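Local coordinates for protein glutaredoxin (Chlorella sorokiniana, PDB 4I2U) that binds glutathione on a thioredoxin fold and, as a glutaredoxin, probably uses it to reduce disulfides in keeping the cell's redox balance, at residues I47-R52 with A56-Y61; Q6-T11 with V18-T23. One frame throughout, in Å; residues are numbered along the deposited sequence. Where two conformers were deposited one is given.

Contact 1: residues I47-R52 with A56-Y61; sequences IELDGR and AAIQDY. With GSH (glutathione), chain B.
With chi1 at -69° and CG1 anti to its own carbonyl carbon, Ile-58 directs CG2 at Leu-49, and its extended chi2 (167°) carries CD1 onward to Arg-52. CG2 lies 3.7 Å from Leu-49 CD2 and only slightly farther from CD1, so one methyl meets both tips of the leucine fork as the two side chains cross obliquely. Leu-49 CD1 also touches Gln-59, at 3.7 Å from its CG, on the next helical position. At the outer end the Arg-52 chain bends at chi3 and passes Ile-58 at about a right angle; CD1 of Ile-58 presses close to Arg-52 NE, 3.2 Å away, a tight van der Waals contact, while NE itself is salt-bridged to Asp-54. No direct hydrogen bond joins the segments. A water instead donates to Leu-49 O at 3.2 Å and to Gln-59 OE1 at 2.9 Å. The same amide, part of the glutathione pocket, also links the contact to the ligand: NE2 gives a nearly straight bond (163°) to glutathione O32, 2.8 Å away, and also reaches Arg-69 O, while OE1 accepts from Lys-22 NZ. These partners on both ends should fix the amide's flip. Cut back to an alanine, this position would probably leave the glycyl carboxylate of glutathione without one of its donors, the bridging water without its second acceptor and Leu-49 CD1 without the CG it packs on. Glu-48 O, receiving Gly-51 N and Arg-52 N, closes the turn that follows strand 45-48. The contact thus packs the turn after an edge strand onto the next helix of the thioredoxin fold, 55-66; Leu-7 and Val-8 of helix 3-14 touch Arg-52 and Ile-58, respectively, and Phe-20 of strand 17-21 also meets Ile-58.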
# COMPACT_ATOMS: atom_id res chain seq x y z
N ILE A 47 -2.21 -6.38 3.18
CA ILE A 47 -2.45 -6.77 4.57
C ILE A 47 -3.91 -6.43 4.86
O ILE A 47 -4.27 -5.25 4.89
CB ILE A 47 -1.50 -6.01 5.53
CG1 ILE A 47 -0.01 -6.16 5.16
CG2 ILE A 47 -1.79 -6.45 6.97
CD1 ILE A 47 0.50 -7.59 5.13
N GLU A 48 -4.75 -7.45 5.03
CA GLU A 48 -6.18 -7.26 5.21
C GLU A 48 -6.51 -7.08 6.68
O GLU A 48 -6.49 -8.04 7.47
CB GLU A 48 -6.98 -8.41 4.63
CG GLU A 48 -6.71 -8.67 3.15
CD GLU A 48 -7.05 -7.52 2.20
OE1 GLU A 48 -7.74 -6.57 2.57
OE2 GLU A 48 -6.63 -7.61 1.03
N LEU A 49 -6.88 -5.88 7.05
CA LEU A 49 -7.10 -5.49 8.43
C LEU A 49 -8.48 -5.89 8.95
O LEU A 49 -8.72 -5.79 10.15
CB LEU A 49 -6.88 -3.99 8.58
CG LEU A 49 -5.50 -3.52 8.14
CD1 LEU A 49 -5.32 -2.04 8.41
CD2 LEU A 49 -4.41 -4.30 8.82
N ASP A 50 -9.38 -6.34 8.08
CA ASP A 50 -10.60 -6.99 8.52
C ASP A 50 -10.37 -8.49 8.80
O ASP A 50 -11.19 -9.12 9.47
CB ASP A 50 -11.73 -6.77 7.52
CG ASP A 50 -11.44 -7.33 6.13
OD1 ASP A 50 -10.34 -7.12 5.61
OD2 ASP A 50 -12.34 -7.96 5.53
N GLY A 51 -9.26 -9.04 8.32
CA GLY A 51 -8.89 -10.42 8.62
C GLY A 51 -8.04 -10.52 9.88
O GLY A 51 -8.28 -11.37 10.73
N ARG A 52 -7.04 -9.65 9.99
CA ARG A 52 -6.21 -9.59 11.19
C ARG A 52 -7.04 -9.23 12.40
O ARG A 52 -7.77 -8.23 12.38
CB ARG A 52 -5.09 -8.57 11.03
CG ARG A 52 -4.03 -9.02 10.06
CD ARG A 52 -2.79 -8.20 10.14
NE ARG A 52 -2.16 -8.26 11.47
CZ ARG A 52 -0.94 -8.72 11.71
NH1 ARG A 52 -0.17 -9.20 10.75
NH2 ARG A 52 -0.48 -8.70 12.95
N ALA A 56 -7.55 -3.11 14.12
CA ALA A 56 -7.82 -1.77 14.64
C ALA A 56 -6.56 -1.15 15.22
O ALA A 56 -6.33 0.06 15.07
CB ALA A 56 -8.93 -1.82 15.67
N ALA A 57 -5.74 -1.96 15.88
CA ALA A 57 -4.48 -1.47 16.42
C ALA A 57 -3.54 -1.06 15.29
O ALA A 57 -2.76 -0.10 15.42
CB ALA A 57 -3.81 -2.52 17.30
N ILE A 58 -3.55 -1.81 14.21
CA ILE A 58 -2.74 -1.46 13.06
C ILE A 58 -3.23 -0.15 12.44
O ILE A 58 -2.43 0.72 12.10
CB ILE A 58 -2.71 -2.60 12.02
CG1 ILE A 58 -1.91 -3.78 12.61
CG2 ILE A 58 -2.10 -2.14 10.71
CD1 ILE A 58 -2.07 -5.05 11.86
N GLN A 59 -4.54 0.02 12.33
CA GLN A 59 -5.07 1.29 11.84
C GLN A 59 -4.68 2.44 12.75
O GLN A 59 -4.39 3.53 12.26
CB GLN A 59 -6.58 1.25 11.71
CG GLN A 59 -7.06 0.34 10.58
CD GLN A 59 -8.56 0.42 10.38
OE1 GLN A 59 -9.32 -0.39 10.90
NE2 GLN A 59 -9.00 1.44 9.65
N ASP A 60 -4.69 2.22 14.06
CA ASP A 60 -4.26 3.24 15.01
C ASP A 60 -2.82 3.66 14.75
O ASP A 60 -2.51 4.85 14.76
CB ASP A 60 -4.37 2.70 16.44
CG ASP A 60 -5.78 2.62 16.95
OD1 ASP A 60 -6.68 3.23 16.35
OD2 ASP A 60 -5.95 1.94 18.00
N TYR A 61 -1.93 2.71 14.52
CA TYR A 61 -0.56 3.08 14.22
C TYR A 61 -0.49 3.78 12.87
O TYR A 61 0.29 4.72 12.70
CB TYR A 61 0.38 1.89 14.26
CG TYR A 61 1.79 2.31 13.91
CD1 TYR A 61 2.47 3.25 14.68
CD2 TYR A 61 2.42 1.79 12.79
CE1 TYR A 61 3.76 3.66 14.33
CE2 TYR A 61 3.70 2.19 12.44
CZ TYR A 61 4.37 3.12 13.21
OH TYR A 61 5.67 3.51 12.89
N1 GSH B . -10.91 8.65 -0.25
CA1 GSH B . -10.35 7.57 0.57
C1 GSH B . -9.38 6.82 -0.29
O11 GSH B . -9.23 7.21 -1.47
O12 GSH B . -8.72 5.85 0.17
CB1 GSH B . -11.51 6.72 1.10
CG1 GSH B . -11.07 5.63 2.06
CD1 GSH B . -12.18 5.23 3.02
OE1 GSH B . -12.90 6.08 3.57
N2 GSH B . -12.32 3.95 3.28
CA2 GSH B . -13.27 3.45 4.27
C2 GSH B . -12.67 3.35 5.65
O2 GSH B . -11.46 3.37 5.82
CB2 GSH B . -13.83 2.09 3.84
SG2 GSH B . -14.90 2.23 2.37
N3 GSH B . -13.52 3.29 6.67
CA3 GSH B . -13.04 3.34 8.03
C3 GSH B . -12.36 2.08 8.51
O31 GSH B . -12.43 1.02 7.86
O32 GSH B . -11.73 2.19 9.59
O HOH W 1 -9.79 -3.12 11.60

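Contact 2: residues Q6-T11 with V18-T23; sequences QLVDST and VIFSKT. With GSH (glutathione), chain B.
Helix 6-11 runs nearly antiparallel to strand 18-21, their axes inclined by 150° and 10.5 Å apart at closest approach, a separation bridged mainly by side chains. Phe-20 spans much of it, its CB directed at the helix and its ring end set among Leu-7, Val-8 and Thr-11. Val-8 offers both branches: CG1 is 3.9 Å from Phe-20 CZ, and CG2 lies about as close to CE2 and CZ. Leu-7 CD1 reaches the ring edge, near its plane, 4.1 Å from Phe-20 CE2; a CG anti to the backbone N (chi1 179°) takes the leucine's end nearer the strand than its CB direction alone suggests. One turn beyond Val-8, Thr-11 crosses Val-18 at about a right angle, CG2 standing 3.8 Å from Val-18 CG1. The other valine methyl, CG2, lies 3.6 Å from Thr-11 O. The threonine is divided by polarity: its methyl packs on the strand, whereas OG1 donates to Leu-7 O at 2.7 Å. That carbonyl also accepts Thr-11 N, from the opposite face of its plane, so the hydroxyl is satisfied within the helix and its bond should hold chi1, and with it the direction of CG2. Past the strand, the extended Lys-22 sends NZ to glutathione O31, 2.8 Å away. In this thioredoxin fold, central strand 17-21 lies between strands 45-48 and 73-76, bonded through its backbone to both, and the first helix, 3-14, covers one face of the sheet beside helix 55-66, where Ile-58 touches Leu-7, Tyr-61 meets Val-8 and Leu-62 meets Phe-20. On the other face, Ile-19 and Ser-21 meet helix 26-36.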
# COMPACT_ATOMS: atom_id res chain seq x y z
N GLN A 6 5.47 -2.68 15.17
CA GLN A 6 6.53 -3.51 14.61
C GLN A 6 6.07 -4.15 13.32
O GLN A 6 6.83 -4.26 12.35
CB GLN A 6 6.95 -4.58 15.62
CG GLN A 6 8.22 -5.32 15.23
CD GLN A 6 8.58 -6.41 16.23
OE1 GLN A 6 8.22 -7.57 16.06
NE2 GLN A 6 9.30 -6.03 17.29
N LEU A 7 4.82 -4.61 13.29
CA LEU A 7 4.26 -5.19 12.08
C LEU A 7 4.29 -4.20 10.92
O LEU A 7 4.76 -4.51 9.82
CB LEU A 7 2.84 -5.66 12.33
CG LEU A 7 2.05 -6.30 11.18
CD1 LEU A 7 1.50 -5.31 10.16
CD2 LEU A 7 2.87 -7.36 10.48
N VAL A 8 3.78 -3.00 11.13
CA VAL A 8 3.73 -2.03 10.05
C VAL A 8 5.13 -1.64 9.60
O VAL A 8 5.43 -1.67 8.39
CB VAL A 8 2.92 -0.79 10.45
CG1 VAL A 8 3.04 0.29 9.40
CG2 VAL A 8 1.44 -1.17 10.65
N ASP A 9 5.99 -1.28 10.54
CA ASP A 9 7.33 -0.83 10.19
C ASP A 9 8.09 -1.90 9.43
O ASP A 9 8.73 -1.63 8.40
CB ASP A 9 8.13 -0.43 11.44
CG ASP A 9 7.60 0.83 12.13
OD1 ASP A 9 6.72 1.52 11.59
OD2 ASP A 9 8.15 1.13 13.22
N SER A 10 8.06 -3.13 9.94
CA SER A 10 8.79 -4.22 9.31
C SER A 10 8.21 -4.56 7.94
O SER A 10 8.94 -4.92 7.03
CB SER A 10 8.75 -5.47 10.19
OG SER A 10 9.47 -5.26 11.39
N THR A 11 6.90 -4.45 7.81
CA THR A 11 6.29 -4.79 6.54
C THR A 11 6.66 -3.78 5.46
O THR A 11 7.00 -4.18 4.33
CB THR A 11 4.76 -4.90 6.68
OG1 THR A 11 4.45 -5.95 7.60
CG2 THR A 11 4.11 -5.22 5.34
N VAL A 18 3.32 -2.21 -0.57
CA VAL A 18 2.44 -2.64 0.51
C VAL A 18 1.14 -1.87 0.47
O VAL A 18 1.14 -0.64 0.32
CB VAL A 18 3.13 -2.42 1.88
CG1 VAL A 18 2.21 -2.80 3.03
CG2 VAL A 18 4.42 -3.22 1.96
N ILE A 19 0.03 -2.56 0.64
CA ILE A 19 -1.26 -1.91 0.76
C ILE A 19 -1.96 -2.47 1.99
O ILE A 19 -2.25 -3.67 2.07
CB ILE A 19 -2.10 -2.04 -0.53
CG1 ILE A 19 -3.45 -1.35 -0.33
CG2 ILE A 19 -2.26 -3.50 -1.00
CD1 ILE A 19 -4.19 -1.09 -1.64
N PHE A 20 -2.18 -1.62 2.99
CA PHE A 20 -3.01 -1.99 4.13
C PHE A 20 -4.44 -1.78 3.68
O PHE A 20 -4.78 -0.69 3.20
CB PHE A 20 -2.65 -1.14 5.35
CG PHE A 20 -1.26 -1.43 5.87
CD1 PHE A 20 -0.18 -0.69 5.44
CD2 PHE A 20 -1.03 -2.47 6.76
CE1 PHE A 20 1.10 -0.98 5.87
CE2 PHE A 20 0.24 -2.77 7.20
CZ PHE A 20 1.31 -2.04 6.76
N SER A 21 -5.25 -2.81 3.82
CA SER A 21 -6.50 -2.95 3.09
C SER A 21 -7.57 -3.54 3.99
O SER A 21 -7.31 -4.01 5.08
CB SER A 21 -6.19 -3.89 1.91
OG SER A 21 -7.35 -4.28 1.17
N LYS A 22 -8.82 -3.47 3.51
CA LYS A 22 -9.89 -4.35 3.98
C LYS A 22 -10.54 -4.96 2.76
O LYS A 22 -10.67 -4.31 1.72
CB LYS A 22 -10.91 -3.60 4.83
CG LYS A 22 -10.32 -3.18 6.15
CD LYS A 22 -11.25 -2.40 7.04
CE LYS A 22 -10.52 -1.93 8.29
NZ LYS A 22 -11.41 -1.20 9.20
N THR A 23 -10.92 -6.22 2.87
CA THR A 23 -11.35 -6.99 1.70
C THR A 23 -12.56 -6.40 0.98
O THR A 23 -12.70 -6.54 -0.23
CB THR A 23 -11.65 -8.45 2.05
OG1 THR A 23 -12.68 -8.52 3.03
CG2 THR A 23 -10.40 -9.16 2.54
N1 GSH B . -10.91 8.65 -0.25
CA1 GSH B . -10.35 7.57 0.57
C1 GSH B . -9.38 6.82 -0.29
O11 GSH B . -9.23 7.21 -1.47
O12 GSH B . -8.72 5.85 0.17
CB1 GSH B . -11.51 6.72 1.10
CG1 GSH B . -11.07 5.63 2.06
CD1 GSH B . -12.18 5.23 3.02
OE1 GSH B . -12.90 6.08 3.57
N2 GSH B . -12.32 3.95 3.28
CA2 GSH B . -13.27 3.45 4.27
C2 GSH B . -12.67 3.35 5.65
O2 GSH B . -11.46 3.37 5.82
CB2 GSH B . -13.83 2.09 3.84
SG2 GSH B . -14.90 2.23 2.37
N3 GSH B . -13.52 3.29 6.67
CA3 GSH B . -13.04 3.34 8.03
C3 GSH B . -12.36 2.08 8.51
O31 GSH B . -12.43 1.02 7.86
O32 GSH B . -11.73 2.19 9.59

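Contact 2 closes before contact 1 opens along the chain, and their centres lie about 8 Å apart on the same side of the chain's centre. Strands 17-21 and 45-48, neighbours and parallel in the mixed sheet, supply one segment to each; helices 3-14 and 55-66 supply the others. Two probable hydrogen bonds connect them directly, each at 2.6 Å: Asp-50 OD2 with Thr-23 OG1, and Tyr-61 OH with Asp-9 OD1. Together they join a helix-to-strand unit (3-14, 17-21) and a strand-to-helix unit (45-48, 55-66) of the thioredoxin fold, on one face of its sheet. Each contact furnishes a donor to the same carboxylate of glutathione; backbone N atoms of Val-71, Gly-84 and Asp-85 bind the ligand too.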